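Local coordinates for kinectin 1 (Kinesin receptor) (PDB 4MU6), which is of unknown molecular function but acts as a Legionella pneumophila effector, LegC3, a probable membrane protein whose largely helical N-terminal coiled-coil domain is the part described here, at residues Q20-D24 / E25-F29; A40-P43 / W44-S47; D220-S223 / T224-G227. All coordinates share one frame; numbering follows the deposited sequence.

Contact 1: Q20-D24 / E25-F29; sequences QFLAD and EELSF
The carboxylate of Asp24 has the CD2 methyl of Leu27 over one face and the N-H of Glu26 beside one oxygen. Leu27 CD2 stands almost squarely above the plane, 3.9 Å from Asp24 CG, while Glu26 N approaches from the anti side of Asp24 OD1, 19° out of that plane, and donates a hydrogen bond of 2.9 Å (147° at the hydrogen). Beside the Phe21 ring, Leu27 CD1 arrives obliquely, 4.1 Å from Phe21 CE1. A side-chain oxygen bonded to the backbone N two residues on defines an Asx turn, and here it carries the chain out of helix 10-22 toward helix 29-38, whose N-cap is Ser28. Aspartate suits the place because its short chain, with CG anti to the backbone N (chi1 -164°), swings OD1 forward to the N-H. Glu26 OE1 lies 3.5 Å from Asp24 OD1, a pairing of like charges probably eased by the exposure of Glu26. Leucine suits position 27, for its branched end spreads beneath the turn: CD1 reaches 3.9 Å from Leu22 CD2, the two side chains crossing at about a right angle. Tyr270 of helix 227-273 touches Leu22 and Leu27, and its OH is hydrogen-bonded to Asp24 O.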
loop_
_atom_site.group_PDB
_atom_site.type_symbol
_atom_site.label_atom_id
_atom_site.label_comp_id
_atom_site.label_asym_id
_atom_site.label_seq_id
_atom_site.Cartn_x
_atom_site.Cartn_y
_atom_site.Cartn_z
ATOM N N GLN A 20 24.119 -34.885 1.571
ATOM C CA GLN A 20 24.626 -34.434 0.280
ATOM C C GLN A 20 26.143 -34.256 0.327
ATOM O O GLN A 20 26.859 -34.621 -0.610
ATOM C CB GLN A 20 23.929 -33.139 -0.153
ATOM C CG GLN A 20 24.483 -32.548 -1.432
ATOM C CD GLN A 20 24.424 -33.525 -2.584
ATOM O OE1 GLN A 20 23.499 -34.335 -2.683
ATOM N NE2 GLN A 20 25.420 -33.466 -3.461
ATOM N N PHE A 21 26.626 -33.711 1.438
ATOM C CA PHE A 21 28.053 -33.524 1.650
ATOM C C PHE A 21 28.771 -34.873 1.721
ATOM O O PHE A 21 29.816 -35.061 1.100
ATOM C CB PHE A 21 28.251 -32.739 2.942
ATOM C CG PHE A 21 29.693 -32.493 3.310
ATOM C CD1 PHE A 21 30.392 -33.404 4.095
ATOM C CD2 PHE A 21 30.333 -31.335 2.911
ATOM C CE1 PHE A 21 31.706 -33.169 4.458
ATOM C CE2 PHE A 21 31.647 -31.096 3.269
ATOM C CZ PHE A 21 32.334 -32.015 4.035
ATOM N N LEU A 22 28.202 -35.812 2.478
ATOM C CA LEU A 22 28.810 -37.127 2.637
ATOM C C LEU A 22 28.630 -38.021 1.401
ATOM O O LEU A 22 29.127 -39.143 1.369
ATOM C CB LEU A 22 28.307 -37.816 3.916
ATOM C CG LEU A 22 28.788 -37.154 5.216
ATOM C CD1 LEU A 22 28.080 -37.694 6.461
ATOM C CD2 LEU A 22 30.302 -37.279 5.361
ATOM N N ALA A 23 27.929 -37.523 0.384
ATOM C CA ALA A 23 27.841 -38.235 -0.890
ATOM C C ALA A 23 29.194 -38.196 -1.580
ATOM O O ALA A 23 29.464 -38.978 -2.482
ATOM C CB ALA A 23 26.780 -37.625 -1.780
ATOM N N ASP A 24 30.037 -37.264 -1.148
ATOM C CA ASP A 24 31.412 -37.145 -1.624
ATOM C C ASP A 24 32.239 -38.385 -1.234
ATOM O O ASP A 24 32.514 -38.631 -0.063
ATOM C CB ASP A 24 32.036 -35.874 -1.042
ATOM C CG ASP A 24 33.302 -35.455 -1.755
ATOM O OD1 ASP A 24 34.069 -36.332 -2.214
ATOM O OD2 ASP A 24 33.532 -34.233 -1.847
ATOM N N GLU A 25 32.643 -39.160 -2.226
ATOM C CA GLU A 25 33.360 -40.395 -1.962
ATOM C C GLU A 25 34.871 -40.166 -1.894
ATOM O O GLU A 25 35.654 -41.111 -1.811
ATOM C CB GLU A 25 32.987 -41.437 -3.017
ATOM C CG GLU A 25 31.473 -41.606 -3.144
ATOM C CD GLU A 25 31.072 -42.847 -3.920
ATOM O OE1 GLU A 25 31.883 -43.794 -3.994
ATOM O OE2 GLU A 25 29.941 -42.876 -4.452
ATOM N N GLU A 26 35.270 -38.898 -1.889
ATOM C CA GLU A 26 36.678 -38.536 -2.012
ATOM C C GLU A 26 37.197 -37.770 -0.795
ATOM O O GLU A 26 38.298 -37.217 -0.825
ATOM C CB GLU A 26 36.885 -37.694 -3.275
ATOM C CG GLU A 26 36.202 -38.255 -4.513
ATOM C CD GLU A 26 35.805 -37.182 -5.525
ATOM O OE1 GLU A 26 35.841 -35.972 -5.180
ATOM O OE2 GLU A 26 35.443 -37.559 -6.664
ATOM N N LEU A 27 36.404 -37.727 0.270
ATOM C CA LEU A 27 36.822 -37.042 1.491
ATOM C C LEU A 27 38.085 -37.704 2.057
ATOM O O LEU A 27 38.310 -38.896 1.851
ATOM C CB LEU A 27 35.682 -37.039 2.505
ATOM C CG LEU A 27 34.425 -36.331 1.988
ATOM C CD1 LEU A 27 33.205 -36.608 2.893
ATOM C CD2 LEU A 27 34.679 -34.824 1.860
ATOM N N SER A 28 38.924 -36.925 2.732
ATOM C CA SER A 28 40.235 -37.415 3.162
ATOM C C SER A 28 40.302 -37.641 4.675
ATOM O O SER A 28 39.546 -37.029 5.433
ATOM C CB SER A 28 41.320 -36.417 2.764
ATOM O OG SER A 28 41.166 -35.212 3.493
ATOM N N PHE A 29 41.221 -38.499 5.112
ATOM C CA PHE A 29 41.420 -38.708 6.538
ATOM C C PHE A 29 41.629 -37.406 7.331
ATOM O O PHE A 29 40.914 -37.143 8.307
ATOM C CB PHE A 29 42.585 -39.661 6.839
ATOM C CG PHE A 29 42.913 -39.713 8.296
ATOM C CD1 PHE A 29 42.123 -40.453 9.154
ATOM C CD2 PHE A 29 43.942 -38.943 8.821
ATOM C CE1 PHE A 29 42.366 -40.454 10.508
ATOM C CE2 PHE A 29 44.194 -38.939 10.183
ATOM C CZ PHE A 29 43.408 -39.699 11.028
#

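Contact 2: A40-P43 / W44-S47; sequences APIP and WIHS
Ile42 and Ile45 lie side by side and point the same way, at the N-terminus of the long helix 43-105. Ile42 is the N-cap residue and Ile45 the third residue of the helix, so one turn brings them onto a common flank. Ile45 CD1 rests 3.6 Å from Ile42 CB and is also close to both branches at that carbon; Ile45's extended chain (chi2 171°) lays its end against its neighbour. Such beta-branched, wholly apolar chains suit a buried flank, where Phe263 of helix 227-273 touches Ile42 and helix 10-22 meets Ile45. Pro41 and His46 occupy the two positions of a hydrophobic staple, but they meet only loosely, Pro41 CB lying 4.2 Å from His46 CB and oblique to the imidazole. Proline suits position 43, in the first turn, where a backbone N-H would have no preceding helical carbonyl to donate to, and proline has none. The helix starts with a nearly straight bond from His46 N to Ile42 O, 2.8 Å long. One residue on, Pro43 O is gripped twice by Ser47: the backbone N at 3.0 Å and the hydroxyl OG at 3.1 Å reach it from opposite faces of the carbonyl plane.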
loop_
_atom_site.group_PDB
_atom_site.type_symbol
_atom_site.label_atom_id
_atom_site.label_comp_id
_atom_site.label_asym_id
_atom_site.label_seq_id
_atom_site.Cartn_x
_atom_site.Cartn_y
_atom_site.Cartn_z
ATOM N N ALA A 40 32.258 -28.275 16.099
ATOM C CA ALA A 40 31.653 -27.042 15.615
ATOM C C ALA A 40 30.840 -27.357 14.361
ATOM O O ALA A 40 30.972 -28.448 13.800
ATOM C CB ALA A 40 32.742 -26.019 15.313
ATOM N N PRO A 41 29.954 -26.433 13.939
ATOM C CA PRO A 41 29.255 -26.736 12.683
ATOM C C PRO A 41 30.248 -26.926 11.528
ATOM O O PRO A 41 31.257 -26.227 11.488
ATOM C CB PRO A 41 28.355 -25.500 12.462
ATOM C CG PRO A 41 28.851 -24.461 13.433
ATOM C CD PRO A 41 29.443 -25.206 14.581
ATOM N N ILE A 42 30.003 -27.894 10.647
ATOM C CA ILE A 42 30.855 -28.061 9.474
ATOM C C ILE A 42 30.605 -26.840 8.587
ATOM O O ILE A 42 29.456 -26.570 8.227
ATOM C CB ILE A 42 30.533 -29.352 8.677
ATOM C CG1 ILE A 42 30.456 -30.579 9.601
ATOM C CG2 ILE A 42 31.538 -29.533 7.528
ATOM C CD1 ILE A 42 31.567 -30.680 10.619
ATOM N N PRO A 43 31.667 -26.076 8.280
ATOM C CA PRO A 43 31.482 -24.784 7.607
ATOM C C PRO A 43 30.868 -24.902 6.228
ATOM O O PRO A 43 30.014 -24.085 5.902
ATOM C CB PRO A 43 32.908 -24.224 7.522
ATOM C CG PRO A 43 33.568 -24.775 8.738
ATOM C CD PRO A 43 33.032 -26.207 8.820
ATOM N N TRP A 44 31.288 -25.881 5.432
ATOM C CA TRP A 44 30.685 -26.049 4.112
ATOM C C TRP A 44 29.192 -26.355 4.211
ATOM O O TRP A 44 28.392 -25.861 3.426
ATOM C CB TRP A 44 31.383 -27.154 3.318
ATOM C CG TRP A 44 30.802 -27.324 1.937
ATOM C CD1 TRP A 44 29.776 -28.157 1.566
ATOM C CD2 TRP A 44 31.201 -26.628 0.749
ATOM N NE1 TRP A 44 29.524 -28.023 0.220
ATOM C CE2 TRP A 44 30.386 -27.095 -0.304
ATOM C CE3 TRP A 44 32.166 -25.651 0.476
ATOM C CZ2 TRP A 44 30.512 -26.626 -1.610
ATOM C CZ3 TRP A 44 32.291 -25.184 -0.828
ATOM C CH2 TRP A 44 31.464 -25.669 -1.851
ATOM N N ILE A 45 28.827 -27.186 5.175
ATOM C CA ILE A 45 27.443 -27.611 5.323
ATOM C C ILE A 45 26.566 -26.494 5.899
ATOM O O ILE A 45 25.443 -26.262 5.439
ATOM C CB ILE A 45 27.344 -28.873 6.203
ATOM C CG1 ILE A 45 28.164 -30.005 5.578
ATOM C CG2 ILE A 45 25.897 -29.299 6.370
ATOM C CD1 ILE A 45 28.333 -31.250 6.476
ATOM N N HIS A 46 27.077 -25.801 6.905
ATOM C CA HIS A 46 26.320 -24.704 7.484
ATOM C C HIS A 46 26.091 -23.570 6.480
ATOM O O HIS A 46 25.032 -22.938 6.494
ATOM C CB HIS A 46 26.967 -24.154 8.750
ATOM C CG HIS A 46 26.059 -23.244 9.513
ATOM N ND1 HIS A 46 24.793 -23.627 9.903
ATOM C CD2 HIS A 46 26.204 -21.959 9.908
ATOM C CE1 HIS A 46 24.207 -22.623 10.528
ATOM N NE2 HIS A 46 25.043 -21.600 10.549
ATOM N N SER A 47 27.075 -23.331 5.613
ATOM C CA SER A 47 26.908 -22.418 4.485
ATOM C C SER A 47 25.763 -22.842 3.579
ATOM O O SER A 47 24.892 -22.027 3.275
ATOM C CB SER A 47 28.191 -22.298 3.661
ATOM O OG SER A 47 29.148 -21.506 4.336
#

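Contact 3: D220-S223 / T224-G227; sequences DILS and TLSG
Thr224 folds its side chain back against the carbonyl of Ile221, three residues earlier. Its CB already lies 3.4 Å from Ile221 O. From there the chain forks. OG1, set between the backbone N and the carbonyl carbon (chi1 78°), turns to Ile221 O and donates a hydrogen bond of 2.8 Å, lying in the carbonyl plane; the same oxygen of Thr224 also brushes the Ile221 methyl CD1, the two side chains crossing at about a right angle. CG2, the other branch, passes Ile221 O at 3.5 Å and heads toward the carbonyl of Asp220. The backbone repeats the grip: Thr224 N gives Ile221 O a second bond, 2.9 Å, but from 47° above the carbonyl plane.

This is the short 3-10 turn between helix 158-217 and helix 227-273, and the next step of its three-residue bonding is Leu225 N to Leu222 O at 3.0 Å. At its start Ser223 OG donates to Asp220 OD1, 2.6 Å away, which accepts with its syn lone pair; the bond probably helps hold the aspartate beside the turn. On the inner side Leu225 CD1 sits within loose van der Waals reach of Ile221 CG1 (4.2 Å) and of Leu222 CD2. Those three aliphatic chains also pack on Leu233 of helix 227-273, while Ile221 meets Tyr73 and Leu225 meets Gln76 of helix 43-105.

Threonine serves well at this buried position: its methyl supplies apolar surface, and its hydroxyl pays for its own burial by bonding to the main chain. With two donors from one residue converging on Ile221 O, that carbonyl is well satisfied by protein donors, and the rotation of Thr224 about its CA-CB bond is probably fixed along with the turn.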
loop_
_atom_site.group_PDB
_atom_site.type_symbol
_atom_site.label_atom_id
_atom_site.label_comp_id
_atom_site.label_asym_id
_atom_site.label_seq_id
_atom_site.Cartn_x
_atom_site.Cartn_y
_atom_site.Cartn_z
ATOM N N ASP A 220 6.637 -0.339 -8.547
ATOM C CA ASP A 220 6.008 0.967 -8.335
ATOM C C ASP A 220 4.557 0.831 -7.877
ATOM O O ASP A 220 3.683 1.548 -8.355
ATOM C CB ASP A 220 6.115 1.849 -9.599
ATOM C CG ASP A 220 5.589 3.287 -9.382
ATOM O OD1 ASP A 220 5.951 3.930 -8.369
ATOM O OD2 ASP A 220 4.796 3.767 -10.223
ATOM N N ILE A 221 4.296 -0.097 -6.957
ATOM C CA ILE A 221 2.976 -0.160 -6.345
ATOM C C ILE A 221 2.638 1.184 -5.698
ATOM O O ILE A 221 1.493 1.632 -5.759
ATOM C CB ILE A 221 2.855 -1.282 -5.278
ATOM C CG1 ILE A 221 1.494 -1.222 -4.573
ATOM C CG2 ILE A 221 3.951 -1.155 -4.229
ATOM C CD1 ILE A 221 0.269 -1.499 -5.469
ATOM N N LEU A 222 3.634 1.840 -5.102
ATOM C CA LEU A 222 3.342 3.000 -4.254
ATOM C C LEU A 222 2.717 4.167 -5.006
ATOM O O LEU A 222 1.904 4.889 -4.431
ATOM C CB LEU A 222 4.575 3.448 -3.452
ATOM C CG LEU A 222 5.040 2.402 -2.421
ATOM C CD1 LEU A 222 6.377 2.775 -1.800
ATOM C CD2 LEU A 222 3.975 2.230 -1.351
ATOM N N SER A 223 3.070 4.343 -6.285
ATOM C CA SER A 223 2.521 5.465 -7.058
ATOM C C SER A 223 1.065 5.216 -7.460
ATOM O O SER A 223 0.397 6.107 -7.969
ATOM C CB SER A 223 3.376 5.807 -8.288
ATOM O OG SER A 223 4.715 6.126 -7.934
ATOM N N THR A 224 0.558 4.012 -7.214
ATOM C CA THR A 224 -0.871 3.783 -7.414
ATOM C C THR A 224 -1.684 4.115 -6.156
ATOM O O THR A 224 -2.904 3.967 -6.149
ATOM C CB THR A 224 -1.176 2.335 -7.828
ATOM O OG1 THR A 224 -1.125 1.482 -6.673
ATOM C CG2 THR A 224 -0.159 1.849 -8.872
ATOM N N LEU A 225 -1.014 4.543 -5.087
ATOM C CA LEU A 225 -1.715 4.794 -3.821
ATOM C C LEU A 225 -1.606 6.248 -3.382
ATOM O O LEU A 225 -0.617 6.918 -3.683
ATOM C CB LEU A 225 -1.156 3.902 -2.712
ATOM C CG LEU A 225 -1.035 2.426 -3.094
ATOM C CD1 LEU A 225 -0.205 1.687 -2.063
ATOM C CD2 LEU A 225 -2.415 1.800 -3.241
ATOM N N SER A 226 -2.609 6.717 -2.641
ATOM C CA SER A 226 -2.547 8.028 -2.006
ATOM C C SER A 226 -1.498 7.937 -0.916
ATOM O O SER A 226 -1.135 6.836 -0.506
ATOM C CB SER A 226 -3.891 8.371 -1.373
ATOM O OG SER A 226 -4.198 7.422 -0.354
ATOM N N GLY A 227 -1.027 9.086 -0.434
ATOM C CA GLY A 227 0.012 9.116 0.584
ATOM C C GLY A 227 -0.360 8.337 1.837
ATOM O O GLY A 227 0.461 7.618 2.409
#

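In the fold
Contacts 1 and 2 are neighbours near one end of the elongated helical molecule, their centres about 14 Å apart; they touch where Phe21 packs against Trp44 and Ile45. Both lean on helix 227-273, which contact 3 also meets, near that helix's start; the centres of contacts 2 and 3 are about 43 Å apart. Contact 1 lies at the surface, and its turn rests on a charged carboxylate. Contact 2 is partly buried and opens a helix through backbone bonds spanning four residues. Contact 3, partly buried near the middle of the chain, uses three-residue bonds; like contact 2 it adds a hydroxyl bond to a carbonyl, and a second hydroxyl meets an aspartate at its exposed start.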